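Long-range contacts in leucine aminopeptidase (Legionella pneumophila, PDB 5GNE), which probably acts as a zinc-dependent metalloexopeptidase of family M28, releasing amino acids from the N-terminal ends of peptides: residues I186-H191 and S210-M215; Q264-G269 and T328-A333; D276-L281 and K303-Y308; W280-Y285 and Y313-H318. All coordinates share one frame; numbering follows the deposited sequence.

Interaction 1: I186-H191 and S210-M215; sequences IVIGAH and SVELEM. With ZN (zinc ion), chain D.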
loop_
_atom_site.group_PDB
_atom_site.type_symbol
_atom_site.label_atom_id
_atom_site.label_comp_id
_atom_site.label_asym_id
_atom_site.label_seq_id
_atom_site.Cartn_x
_atom_site.Cartn_y
_atom_site.Cartn_z
ATOM N N ILE A 186 -3.288 -12.810 -6.737
ATOM C CA ILE A 186 -3.659 -12.062 -5.566
ATOM C C ILE A 186 -2.489 -11.164 -5.279
ATOM O O ILE A 186 -1.360 -11.574 -5.445
ATOM C CB ILE A 186 -3.986 -12.969 -4.392
ATOM C CG1 ILE A 186 -5.218 -13.789 -4.740
ATOM C CG2 ILE A 186 -4.309 -12.162 -3.146
ATOM C CD1 ILE A 186 -5.338 -14.972 -3.848
ATOM N N VAL A 187 -2.768 -9.910 -4.936
ATOM C CA VAL A 187 -1.723 -8.953 -4.624
ATOM C C VAL A 187 -1.851 -8.444 -3.183
ATOM O O VAL A 187 -2.935 -8.007 -2.741
ATOM C CB VAL A 187 -1.739 -7.761 -5.602
ATOM C CG1 VAL A 187 -0.729 -6.715 -5.183
ATOM C CG2 VAL A 187 -1.461 -8.228 -7.020
ATOM N N ILE A 188 -0.737 -8.494 -2.474
ATOM C CA ILE A 188 -0.569 -7.866 -1.179
ATOM C C ILE A 188 0.476 -6.760 -1.320
ATOM O O ILE A 188 1.567 -6.995 -1.875
ATOM C CB ILE A 188 -0.047 -8.860 -0.095
ATOM C CG1 ILE A 188 -0.704 -10.234 -0.227
ATOM C CG2 ILE A 188 -0.204 -8.258 1.296
ATOM C CD1 ILE A 188 -2.197 -10.197 -0.003
ATOM N N GLY A 189 0.209 -5.585 -0.787
ATOM C CA GLY A 189 1.157 -4.496 -0.921
ATOM C C GLY A 189 1.229 -3.636 0.320
ATOM O O GLY A 189 0.283 -3.569 1.104
ATOM N N ALA A 190 2.366 -2.973 0.491
ATOM C CA ALA A 190 2.565 -1.998 1.558
ATOM C C ALA A 190 3.626 -1.048 1.050
ATOM O O ALA A 190 4.379 -1.409 0.162
ATOM C CB ALA A 190 3.009 -2.693 2.852
ATOM N N HIS A 191 3.702 0.162 1.562
ATOM C CA HIS A 191 4.749 1.050 1.084
ATOM C C HIS A 191 5.923 1.119 2.050
ATOM O O HIS A 191 5.737 1.091 3.265
ATOM C CB HIS A 191 4.194 2.442 0.781
ATOM C CG HIS A 191 3.881 3.295 1.974
ATOM N ND1 HIS A 191 4.814 4.138 2.537
ATOM C CD2 HIS A 191 2.719 3.533 2.624
ATOM C CE1 HIS A 191 4.258 4.819 3.529
ATOM N NE2 HIS A 191 2.988 4.476 3.603
ATOM N N SER A 210 6.028 -5.244 7.585
ATOM C CA SER A 210 6.325 -6.390 8.437
ATOM C C SER A 210 5.226 -7.449 8.325
ATOM O O SER A 210 5.495 -8.652 8.291
ATOM C CB SER A 210 6.519 -5.948 9.899
ATOM O OG SER A 210 5.278 -5.617 10.508
ATOM N N VAL A 211 3.983 -6.996 8.319
ATOM C CA VAL A 211 2.857 -7.915 8.250
ATOM C C VAL A 211 2.890 -8.779 6.998
ATOM O O VAL A 211 2.678 -9.988 7.066
ATOM C CB VAL A 211 1.534 -7.151 8.343
ATOM C CG1 VAL A 211 0.339 -8.029 7.922
ATOM C CG2 VAL A 211 1.370 -6.621 9.786
ATOM N N GLU A 212 3.185 -8.175 5.857
ATOM C CA GLU A 212 3.180 -8.937 4.614
ATOM C C GLU A 212 4.412 -9.804 4.514
ATOM O O GLU A 212 4.358 -10.872 3.879
ATOM C CB GLU A 212 3.027 -8.019 3.385
ATOM C CG GLU A 212 4.217 -7.166 3.017
ATOM C CD GLU A 212 4.016 -6.439 1.681
ATOM O OE1 GLU A 212 3.141 -6.840 0.877
ATOM O OE2 GLU A 212 4.713 -5.432 1.452
ATOM N N LEU A 213 5.516 -9.370 5.119
ATOM C CA LEU A 213 6.719 -10.208 5.132
ATOM C C LEU A 213 6.457 -11.483 5.906
ATOM O O LEU A 213 6.794 -12.566 5.436
ATOM C CB LEU A 213 7.912 -9.474 5.733
ATOM C CG LEU A 213 8.857 -8.939 4.655
ATOM C CD1 LEU A 213 9.948 -8.107 5.278
ATOM C CD2 LEU A 213 9.462 -10.081 3.817
ATOM N N GLU A 214 5.794 -11.368 7.054
ATOM C CA GLU A 214 5.379 -12.561 7.800
ATOM C C GLU A 214 4.389 -13.439 7.011
ATOM O O GLU A 214 4.452 -14.680 7.060
ATOM C CB GLU A 214 4.788 -12.175 9.159
ATOM C CG GLU A 214 4.410 -13.361 10.058
ATOM C CD GLU A 214 5.547 -14.362 10.305
ATOM O OE1 GLU A 214 6.730 -14.025 10.072
ATOM O OE2 GLU A 214 5.252 -15.492 10.758
ATOM N N MET A 215 3.445 -12.802 6.337
ATOM C CA MET A 215 2.514 -13.539 5.477
ATOM C C MET A 215 3.271 -14.380 4.452
ATOM O O MET A 215 3.027 -15.588 4.313
ATOM C CB MET A 215 1.581 -12.574 4.782
ATOM C CG MET A 215 0.465 -12.084 5.699
ATOM S SD MET A 215 -0.280 -10.638 4.939
ATOM C CE MET A 215 -0.959 -11.418 3.475
HETATM ZN ZN ZN D . 1.110 5.171 4.714
#
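Ile188, Gly189 and Ala190 form a short run of strand over the carboxylate of Glu212, which rises from helix 202-221. Strand 185-191 and this helix are the first two elements of a beta-alpha-beta unit completed by strand 230-235. Their local axes approach to 8.5 Å and run at 146°, 34° short of antiparallel, as the return helix of such a unit runs back against its strand.

The polar part is the approach of the Glu212 carboxylate to the strand backbone. Its CG sits between the backbone N and the carbonyl carbon (chi1 72°), and the chain then extends (chi2 172°), which carries the carboxylate up to the strand. There OE1 lies 3.2 Å from Ile188 O and 3.6 Å from Gly189 CA, whereas OE2 is 3.5 Å from Ala190 CB. Ile188 CG2 lies 3.7 Å from Glu212 OE1, the two side chains running antiparallel alongside each other. No hydrogen bond crosses between the segments.

The apolar part is the meeting of Ile188 with Met215, tip to tip, with Ile188 CD1 3.9 Å from Met215 CE; the bend at the thioether turns that methyl onto the isoleucine. Phe232 of strand 230-235 touches both side chains.

At the end of the strand, the side chain of His191 leaves on the side away from the helix, and NE2 binds a zinc ion at 2.3 Å, together with Asp204 and Asp266.

Chemically, a buried carboxylate oxygen facing a carbonyl oxygen pairs two acceptors. Such a setting would be expected to raise the proton affinity of Glu212, although the heavy-atom positions cannot establish its ionisation.

Interaction 2: Q264-G269 and T328-A333; sequences QLDQAG and TTYPSA. With ZN (zinc ion), chain D.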
loop_
_atom_site.group_PDB
_atom_site.type_symbol
_atom_site.label_atom_id
_atom_site.label_comp_id
_atom_site.label_asym_id
_atom_site.label_seq_id
_atom_site.Cartn_x
_atom_site.Cartn_y
_atom_site.Cartn_z
ATOM N N GLN A 264 -4.252 -3.698 0.550
ATOM C CA GLN A 264 -3.300 -2.662 0.925
ATOM C C GLN A 264 -3.151 -2.608 2.413
ATOM O O GLN A 264 -4.145 -2.502 3.161
ATOM C CB GLN A 264 -3.730 -1.300 0.398
ATOM C CG GLN A 264 -2.894 -0.145 0.880
ATOM C CD GLN A 264 -1.501 -0.070 0.299
ATOM O OE1 GLN A 264 -1.075 -0.933 -0.472
ATOM N NE2 GLN A 264 -0.765 0.993 0.679
ATOM N N LEU A 265 -1.902 -2.664 2.843
ATOM C CA LEU A 265 -1.557 -2.583 4.243
ATOM C C LEU A 265 -0.817 -1.289 4.489
ATOM O O LEU A 265 0.386 -1.205 4.264
ATOM C CB LEU A 265 -0.700 -3.781 4.632
ATOM C CG LEU A 265 -1.444 -5.122 4.524
ATOM C CD1 LEU A 265 -0.474 -6.287 4.547
ATOM C CD2 LEU A 265 -2.466 -5.262 5.677
ATOM N N ASP A 266 -1.531 -0.281 4.959
ATOM C CA ASP A 266 -0.918 0.978 5.300
ATOM C C ASP A 266 -1.350 1.344 6.735
ATOM O O ASP A 266 -2.507 1.690 6.976
ATOM C CB ASP A 266 -1.327 2.009 4.251
ATOM C CG ASP A 266 -0.471 3.236 4.259
ATOM O OD1 ASP A 266 0.407 3.360 5.138
ATOM O OD2 ASP A 266 -0.662 4.066 3.345
ATOM N N GLN A 267 -0.382 1.340 7.653
ATOM C CA GLN A 267 -0.615 1.463 9.108
ATOM C C GLN A 267 -1.424 0.310 9.673
ATOM O O GLN A 267 -2.657 0.354 9.713
ATOM C CB GLN A 267 -1.281 2.776 9.461
ATOM C CG GLN A 267 -0.387 3.930 9.162
ATOM C CD GLN A 267 -1.150 5.214 9.074
ATOM O OE1 GLN A 267 -1.803 5.622 10.030
ATOM N NE2 GLN A 267 -1.072 5.864 7.927
ATOM N N ALA A 268 -0.711 -0.757 10.022
ATOM C CA ALA A 268 -1.328 -1.948 10.600
ATOM C C ALA A 268 -0.958 -2.200 12.063
ATOM O O ALA A 268 -1.094 -3.330 12.539
ATOM C CB ALA A 268 -0.969 -3.149 9.776
ATOM N N GLY A 269 -0.428 -1.194 12.756
ATOM C CA GLY A 269 0.173 -1.462 14.049
ATOM C C GLY A 269 -0.104 -0.582 15.248
ATOM O O GLY A 269 0.388 -0.859 16.338
ATOM N N THR A 328 -10.001 -3.957 -4.925
ATOM C CA THR A 328 -9.140 -3.461 -3.891
ATOM C C THR A 328 -9.801 -3.524 -2.533
ATOM O O THR A 328 -10.978 -3.249 -2.408
ATOM C CB THR A 328 -8.752 -2.019 -4.263
ATOM O OG1 THR A 328 -7.501 -2.027 -4.971
ATOM C CG2 THR A 328 -8.656 -1.123 -3.092
ATOM N N THR A 329 -9.049 -3.919 -1.515
ATOM C CA THR A 329 -9.520 -3.791 -0.137
ATOM C C THR A 329 -8.403 -3.253 0.764
ATOM O O THR A 329 -7.221 -3.518 0.525
ATOM C CB THR A 329 -10.039 -5.132 0.415
ATOM O OG1 THR A 329 -10.541 -4.927 1.739
ATOM C CG2 THR A 329 -8.935 -6.162 0.490
ATOM N N TYR A 330 -8.771 -2.494 1.789
ATOM C CA TYR A 330 -7.792 -1.801 2.631
ATOM C C TYR A 330 -8.163 -1.842 4.124
ATOM O O TYR A 330 -8.910 -0.996 4.605
ATOM C CB TYR A 330 -7.627 -0.349 2.122
ATOM C CG TYR A 330 -6.672 0.576 2.880
ATOM C CD1 TYR A 330 -5.750 0.103 3.818
ATOM C CD2 TYR A 330 -6.698 1.938 2.639
ATOM C CE1 TYR A 330 -4.910 0.979 4.504
ATOM C CE2 TYR A 330 -5.863 2.814 3.309
ATOM C CZ TYR A 330 -4.981 2.331 4.238
ATOM O OH TYR A 330 -4.153 3.227 4.873
ATOM N N PRO A 331 -7.666 -2.852 4.860
ATOM C CA PRO A 331 -7.862 -2.850 6.324
ATOM C C PRO A 331 -6.900 -1.870 7.017
ATOM O O PRO A 331 -5.712 -1.821 6.673
ATOM C CB PRO A 331 -7.564 -4.302 6.717
ATOM C CG PRO A 331 -6.556 -4.761 5.689
ATOM C CD PRO A 331 -6.942 -4.055 4.395
ATOM N N SER A 332 -7.395 -1.113 7.993
ATOM C CA SER A 332 -6.566 -0.121 8.672
ATOM C C SER A 332 -6.607 -0.176 10.221
ATOM O O SER A 332 -7.635 -0.466 10.829
ATOM C CB SER A 332 -6.981 1.259 8.186
ATOM O OG SER A 332 -6.139 2.248 8.719
ATOM N N ALA A 333 -5.470 0.143 10.837
ATOM C CA ALA A 333 -5.307 0.174 12.289
ATOM C C ALA A 333 -6.213 1.171 13.023
ATOM O O ALA A 333 -6.623 0.911 14.150
ATOM C CB ALA A 333 -3.837 0.462 12.638
HETATM ZN ZN ZN D . 1.110 5.171 4.714
#
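Gln264 and Thr329 start a parallel backbone pairing that Gln267 and Ala333 finish, and between them the Tyr330 ring lies beside the zinc ligand Asp266. Gln264 N donates to Thr329 O over 3.0 Å with an N-H...O angle of 161°. Further along, Ala333 N donates to Gln267 O, also over 3.0 Å.

A third hydrogen bond comes from a side chain. The CG of Tyr330 is anti to the backbone N (chi1 179°), which sends the ring along the loop so that its hydroxyl reaches Asp266 O at 3.1 Å. The donor is tilted 27° from the carbonyl plane, while the oxygen lies in the plane of the ring, at its edge.

Two nonpolar contacts accompany these bonds. Gln264 CG makes a CH-pi contact over one ring face, 4.3 Å from the centroid of the Tyr330 ring. Beyond CG the glutamine chain bends, and its NE2 bonds to Ser316 and Asp317. Separately, Leu265 CD2 meets Pro331 CG at 4.1 Å.

Metal binding is the third kind of interaction. Asp266 holds zinc unevenly, OD1 at 2.0 Å and OD2 at 2.5 Å, alongside His191 and Asp204. OD2 also pairs with Ser316 OG in a probable hydrogen bond, a second-shell contact consistent with holding the carboxylate in place; the Tyr330 bond reaches the backbone of the same aspartate.

In the sheet, strand 259-264 runs between strands 185-191 and 328-332. Helix 202-221 reaches Leu265 through Val211, helix 355-373 packs on Pro331 through Phe361 and Leu364, and His318 of helix 318-323 meets the Tyr330 ring.

Interaction 3: D276-L281 and K303-Y308; sequences DQTIWL and KTPVGY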
loop_
_atom_site.group_PDB
_atom_site.type_symbol
_atom_site.label_atom_id
_atom_site.label_comp_id
_atom_site.label_asym_id
_atom_site.label_seq_id
_atom_site.Cartn_x
_atom_site.Cartn_y
_atom_site.Cartn_z
ATOM N N ASP A 276 -8.279 -1.836 22.305
ATOM C CA ASP A 276 -9.422 -1.705 21.409
ATOM C C ASP A 276 -9.569 -2.960 20.517
ATOM O O ASP A 276 -10.663 -3.473 20.420
ATOM C CB ASP A 276 -9.349 -0.431 20.562
ATOM C CG ASP A 276 -10.723 -0.016 20.010
ATOM O OD1 ASP A 276 -11.638 -0.875 19.912
ATOM O OD2 ASP A 276 -10.878 1.167 19.641
ATOM N N GLN A 277 -8.532 -3.450 19.833
ATOM C CA GLN A 277 -8.755 -4.623 18.933
ATOM C C GLN A 277 -9.724 -4.518 17.760
ATOM O O GLN A 277 -9.827 -5.453 16.986
ATOM C CB GLN A 277 -9.156 -5.849 19.769
ATOM C CG GLN A 277 -8.358 -7.112 19.574
ATOM C CD GLN A 277 -8.476 -8.068 20.724
ATOM O OE1 GLN A 277 -8.323 -9.293 20.552
ATOM N NE2 GLN A 277 -8.388 -7.498 21.927
ATOM N N THR A 278 -10.387 -3.387 17.581
ATOM C CA THR A 278 -11.182 -3.175 16.368
ATOM C C THR A 278 -10.282 -2.982 15.156
ATOM O O THR A 278 -9.264 -2.308 15.239
ATOM C CB THR A 278 -12.133 -1.940 16.492
ATOM O OG1 THR A 278 -13.023 -2.118 17.611
ATOM C CG2 THR A 278 -12.954 -1.775 15.228
ATOM N N ILE A 279 -10.625 -3.611 14.041
ATOM C CA ILE A 279 -9.958 -3.276 12.786
ATOM C C ILE A 279 -10.955 -2.584 11.845
ATOM O O ILE A 279 -12.099 -3.007 11.704
ATOM C CB ILE A 279 -9.326 -4.514 12.145
ATOM C CG1 ILE A 279 -8.196 -5.007 13.061
ATOM C CG2 ILE A 279 -8.774 -4.181 10.767
ATOM C CD1 ILE A 279 -7.482 -6.279 12.603
ATOM N N TRP A 280 -10.503 -1.516 11.201
ATOM C CA TRP A 280 -11.373 -0.686 10.372
ATOM C C TRP A 280 -11.134 -0.926 8.879
ATOM O O TRP A 280 -9.995 -0.965 8.417
ATOM C CB TRP A 280 -11.152 0.799 10.710
ATOM C CG TRP A 280 -11.747 1.214 12.028
ATOM C CD1 TRP A 280 -13.014 1.637 12.247
ATOM C CD2 TRP A 280 -11.102 1.184 13.315
ATOM N NE1 TRP A 280 -13.198 1.910 13.588
ATOM C CE2 TRP A 280 -12.044 1.623 14.262
ATOM C CE3 TRP A 280 -9.823 0.828 13.750
ATOM C CZ2 TRP A 280 -11.742 1.736 15.625
ATOM C CZ3 TRP A 280 -9.526 0.930 15.109
ATOM C CH2 TRP A 280 -10.480 1.383 16.025
ATOM N N LEU A 281 -12.226 -1.072 8.136
ATOM C CA LEU A 281 -12.177 -1.221 6.693
ATOM C C LEU A 281 -12.544 0.097 6.058
ATOM O O LEU A 281 -13.418 0.806 6.575
ATOM C CB LEU A 281 -13.148 -2.305 6.226
ATOM C CG LEU A 281 -12.892 -3.698 6.803
ATOM C CD1 LEU A 281 -13.921 -4.687 6.293
ATOM C CD2 LEU A 281 -11.476 -4.162 6.465
ATOM N N LYS A 303 -11.793 -13.086 14.484
ATOM C CA LYS A 303 -12.730 -12.835 15.587
ATOM C C LYS A 303 -12.483 -11.460 16.196
ATOM O O LYS A 303 -12.221 -11.311 17.384
ATOM C CB LYS A 303 -12.585 -13.943 16.633
ATOM C CG LYS A 303 -12.796 -15.351 16.029
ATOM C CD LYS A 303 -14.201 -15.915 16.220
ATOM C CE LYS A 303 -14.204 -17.448 16.166
ATOM N NZ LYS A 303 -15.528 -18.030 15.772
ATOM N N THR A 304 -12.580 -10.451 15.343
ATOM C CA THR A 304 -12.363 -9.062 15.716
ATOM C C THR A 304 -13.599 -8.222 15.400
ATOM O O THR A 304 -14.353 -8.555 14.487
ATOM C CB THR A 304 -11.094 -8.524 14.957
ATOM O OG1 THR A 304 -9.926 -8.693 15.771
ATOM C CG2 THR A 304 -11.207 -7.088 14.577
ATOM N N PRO A 305 -13.871 -7.184 16.206
ATOM C CA PRO A 305 -14.951 -6.275 15.800
ATOM C C PRO A 305 -14.579 -5.591 14.491
ATOM O O PRO A 305 -13.423 -5.200 14.304
ATOM C CB PRO A 305 -15.039 -5.259 16.943
ATOM C CG PRO A 305 -14.262 -5.827 18.043
ATOM C CD PRO A 305 -13.259 -6.783 17.484
ATOM N N VAL A 306 -15.536 -5.454 13.587
ATOM C CA VAL A 306 -15.258 -4.828 12.298
ATOM C C VAL A 306 -15.779 -3.403 12.247
ATOM O O VAL A 306 -16.988 -3.192 12.285
ATOM C CB VAL A 306 -15.901 -5.595 11.165
ATOM C CG1 VAL A 306 -15.591 -4.910 9.835
ATOM C CG2 VAL A 306 -15.435 -7.040 11.177
ATOM N N GLY A 307 -14.879 -2.428 12.188
ATOM C CA GLY A 307 -15.266 -1.043 11.962
ATOM C C GLY A 307 -15.125 -0.542 10.526
ATOM O O GLY A 307 -14.604 -1.238 9.649
ATOM N N TYR A 308 -15.619 0.665 10.277
ATOM C CA TYR A 308 -15.511 1.296 8.967
ATOM C C TYR A 308 -15.036 2.743 9.101
ATOM O O TYR A 308 -15.321 3.422 10.083
ATOM C CB TYR A 308 -16.840 1.222 8.211
ATOM C CG TYR A 308 -17.185 -0.196 7.811
ATOM C CD1 TYR A 308 -17.989 -0.992 8.623
ATOM C CD2 TYR A 308 -16.696 -0.747 6.631
ATOM C CE1 TYR A 308 -18.294 -2.299 8.269
ATOM C CE2 TYR A 308 -16.995 -2.048 6.268
ATOM C CZ TYR A 308 -17.791 -2.825 7.086
ATOM O OH TYR A 308 -18.087 -4.121 6.717
#
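Trp280 lies against Gly307 where two parallel strands meet at the edge of the sheet, joined by helix 288-302 in a beta-alpha-beta crossover. The pairs Ile279-Val306, Trp280-Gly307 and Leu281-Tyr308 set the register, and the local strand axes are twisted 45° apart.

On the face carrying Trp280, the indole is brought beside the neighbouring strand by its first torsion, CG anti to the carbonyl carbon (chi1 -74°). Its CD1 comes within 3.4 Å of Tyr308 N, an oblique approach over backbone made possible because Gly307 has no side chain. Thr278 CG2 covers one indole face, 3.6 Å above the plane and over its centre; the same methyl also touches Pro305 O.

The face carrying Leu281 is packed differently. Leu281 and Tyr308 run alongside each other in the same sense, with Leu281 CB 3.9 Å from Tyr308 CE2. Leu281 CD1 meets Val306 CG1 at a slant, and helix 288-302 covers this group through Thr294, Ala295 and Thr299. At Thr304, just before its strand begins, Ile279 and Thr304 meet nearly perpendicular, Ile279 CG1 lying 4.0 Å from Thr304 CG2.

Backbone bonds alternate along the pair: Ile279 N donates to Pro305 O, and Gly307 N to Ile279 O at 2.9 Å. The last is also the straightest, Leu281 N reaching Gly307 O at 2.8 Å with an N-H...O angle of 170°.

Interaction 4: W280-Y285 and Y313-H318; sequences WLLKDY and YACSDH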
loop_
_atom_site.group_PDB
_atom_site.type_symbol
_atom_site.label_atom_id
_atom_site.label_comp_id
_atom_site.label_asym_id
_atom_site.label_seq_id
_atom_site.Cartn_x
_atom_site.Cartn_y
_atom_site.Cartn_z
ATOM N N TRP A 280 -10.503 -1.516 11.201
ATOM C CA TRP A 280 -11.373 -0.686 10.372
ATOM C C TRP A 280 -11.134 -0.926 8.879
ATOM O O TRP A 280 -9.995 -0.965 8.417
ATOM C CB TRP A 280 -11.152 0.799 10.710
ATOM C CG TRP A 280 -11.747 1.214 12.028
ATOM C CD1 TRP A 280 -13.014 1.637 12.247
ATOM C CD2 TRP A 280 -11.102 1.184 13.315
ATOM N NE1 TRP A 280 -13.198 1.910 13.588
ATOM C CE2 TRP A 280 -12.044 1.623 14.262
ATOM C CE3 TRP A 280 -9.823 0.828 13.750
ATOM C CZ2 TRP A 280 -11.742 1.736 15.625
ATOM C CZ3 TRP A 280 -9.526 0.930 15.109
ATOM C CH2 TRP A 280 -10.480 1.383 16.025
ATOM N N LEU A 281 -12.226 -1.072 8.136
ATOM C CA LEU A 281 -12.177 -1.221 6.693
ATOM C C LEU A 281 -12.544 0.097 6.058
ATOM O O LEU A 281 -13.418 0.806 6.575
ATOM C CB LEU A 281 -13.148 -2.305 6.226
ATOM C CG LEU A 281 -12.892 -3.698 6.803
ATOM C CD1 LEU A 281 -13.921 -4.687 6.293
ATOM C CD2 LEU A 281 -11.476 -4.162 6.465
ATOM N N LEU A 282 -11.923 0.405 4.919
ATOM C CA LEU A 282 -12.182 1.669 4.242
ATOM C C LEU A 282 -13.325 1.475 3.298
ATOM O O LEU A 282 -13.450 0.404 2.720
ATOM C CB LEU A 282 -10.957 2.148 3.488
ATOM C CG LEU A 282 -10.048 2.998 4.369
ATOM C CD1 LEU A 282 -9.119 2.143 5.227
ATOM C CD2 LEU A 282 -9.282 3.989 3.525
ATOM N N LYS A 283 -14.203 2.467 3.170
ATOM C CA LYS A 283 -15.325 2.257 2.266
ATOM C C LYS A 283 -15.278 3.068 0.969
ATOM O O LYS A 283 -16.113 2.851 0.094
ATOM C CB LYS A 283 -16.668 2.506 2.958
ATOM C CG LYS A 283 -16.668 3.207 4.292
ATOM C CD LYS A 283 -18.133 3.317 4.749
ATOM C CE LYS A 283 -18.301 3.907 6.136
ATOM N NZ LYS A 283 -19.726 4.291 6.380
ATOM N N ASP A 284 -14.352 4.008 0.828
ATOM C CA ASP A 284 -14.228 4.660 -0.475
ATOM C C ASP A 284 -12.979 4.202 -1.250
ATOM O O ASP A 284 -11.947 3.854 -0.679
ATOM C CB ASP A 284 -14.305 6.196 -0.334
ATOM C CG ASP A 284 -13.436 6.745 0.779
ATOM O OD1 ASP A 284 -12.222 6.475 0.781
ATOM O OD2 ASP A 284 -13.983 7.465 1.653
ATOM N N TYR A 285 -13.097 4.207 -2.568
ATOM C CA TYR A 285 -11.981 3.881 -3.425
ATOM C C TYR A 285 -11.499 2.445 -3.228
ATOM O O TYR A 285 -10.335 2.141 -3.443
ATOM C CB TYR A 285 -10.838 4.878 -3.215
ATOM C CG TYR A 285 -10.896 6.023 -4.194
ATOM C CD1 TYR A 285 -10.272 5.921 -5.439
ATOM C CD2 TYR A 285 -11.580 7.187 -3.898
ATOM C CE1 TYR A 285 -10.324 6.954 -6.356
ATOM C CE2 TYR A 285 -11.642 8.223 -4.809
ATOM C CZ TYR A 285 -11.012 8.100 -6.034
ATOM O OH TYR A 285 -11.068 9.128 -6.942
ATOM N N TYR A 313 -8.670 12.166 -0.506
ATOM C CA TYR A 313 -8.245 11.881 -1.873
ATOM C C TYR A 313 -6.836 11.289 -1.916
ATOM O O TYR A 313 -5.973 11.698 -1.140
ATOM C CB TYR A 313 -8.293 13.170 -2.717
ATOM C CG TYR A 313 -7.833 12.969 -4.139
ATOM C CD1 TYR A 313 -8.500 12.088 -4.972
ATOM C CD2 TYR A 313 -6.711 13.621 -4.632
ATOM C CE1 TYR A 313 -8.079 11.863 -6.254
ATOM C CE2 TYR A 313 -6.283 13.410 -5.919
ATOM C CZ TYR A 313 -6.974 12.526 -6.725
ATOM O OH TYR A 313 -6.576 12.293 -8.006
ATOM N N ALA A 314 -6.602 10.351 -2.830
ATOM C CA ALA A 314 -5.257 9.781 -3.056
ATOM C C ALA A 314 -4.689 9.308 -1.725
ATOM O O ALA A 314 -3.543 9.561 -1.358
ATOM C CB ALA A 314 -4.339 10.794 -3.710
ATOM N N CYS A 315 -5.559 8.640 -1.003
ATOM C CA CYS A 315 -5.314 8.181 0.337
ATOM C C CYS A 315 -4.090 7.275 0.454
ATOM O O CYS A 315 -3.215 7.483 1.314
ATOM C CB CYS A 315 -6.557 7.453 0.799
ATOM S SG CYS A 315 -6.321 6.622 2.487
ATOM N N SER A 316 -4.014 6.275 -0.417
ATOM C CA SER A 316 -2.923 5.330 -0.321
ATOM C C SER A 316 -2.848 4.507 -1.590
ATOM O O SER A 316 -3.659 4.706 -2.500
ATOM C CB SER A 316 -3.107 4.434 0.905
ATOM O OG SER A 316 -1.920 3.712 1.175
ATOM N N ASP A 317 -1.914 3.560 -1.646
ATOM C CA ASP A 317 -1.578 2.925 -2.922
ATOM C C ASP A 317 -2.746 2.193 -3.581
ATOM O O ASP A 317 -2.761 2.041 -4.800
ATOM C CB ASP A 317 -0.395 1.977 -2.730
ATOM C CG ASP A 317 0.840 2.715 -2.233
ATOM O OD1 ASP A 317 1.316 3.585 -2.982
ATOM O OD2 ASP A 317 1.331 2.435 -1.102
ATOM N N HIS A 318 -3.710 1.738 -2.777
ATOM C CA HIS A 318 -4.890 1.065 -3.303
ATOM C C HIS A 318 -5.562 1.890 -4.403
ATOM O O HIS A 318 -6.062 1.331 -5.380
ATOM C CB HIS A 318 -5.883 0.752 -2.177
ATOM C CG HIS A 318 -6.462 1.960 -1.523
ATOM N ND1 HIS A 318 -5.701 2.845 -0.786
ATOM C CD2 HIS A 318 -7.727 2.444 -1.502
ATOM C CE1 HIS A 318 -6.470 3.821 -0.336
ATOM N NE2 HIS A 318 -7.704 3.601 -0.757
#
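His318 turns its CG into the position between the backbone N and the carbonyl carbon (chi1 65°), and this swings the imidazole edge toward the backbone of Tyr285. For Cys315 the sulfur is anti to the backbone N (chi1 174°), which directs SG toward Leu282. In this M28-family peptidase fold Cys315 lies in the loop that leads into helix 318-323, a loop tied by the Cys311-Cys315 disulfide, and His318 is the helix's first residue; the other partner is the end of strand 279-282 and the turn after it.

The closest approach is between a ring carbon and a carbonyl: His318 CD2 stands 3.3 Å from Tyr285 O, which lies near the plane of the imidazole. Tyr285 CB is 4.2 Å from His318 NE2. Asp284 OD1 remains 5.6 Å from that nitrogen, so the carboxylate and the ring are not in direct contact. No hydrogen bond links the two segments, and apart from this carbon-to-oxygen approach the rest is packing.

Leu282 reaches the disulfide with CD2, 4.1 Å from Cys315 SG, and its other neighbours include Tyr330 and Ser332 of strand 328-332. The Cys315 side chain is about 8 Å from a zinc ion.

Two tyrosines also meet. Tyr313 has its hydroxyl bonded to Leu82 O, and its ring edge is met by Tyr285, whose OH lies 4.1 Å from Tyr313 CE1.

From the N terminus, interaction 1 comes first, bringing helix 202-221 back onto strand 185-191 across 18 intervening residues. It is complete before interaction 2 opens at the end of strand 259-264. Interaction 2 closes a long loop of 58 residues, and interactions 3 and 4 both nest within it. These two start from the same strand, 279-282, overlapping at Trp280 and Leu281: interaction 3 closes at the edge strand 306-309, interaction 4 later, at the loop before helix 318-323. Interactions 1 and 2 share a zinc ion. Probable backbone hydrogen bonds Gly189 O to Leu265 N and Ser332 N to Trp280 O, with the pairing in interactions 2 and 3, join successive strands from the zinc site to the edge.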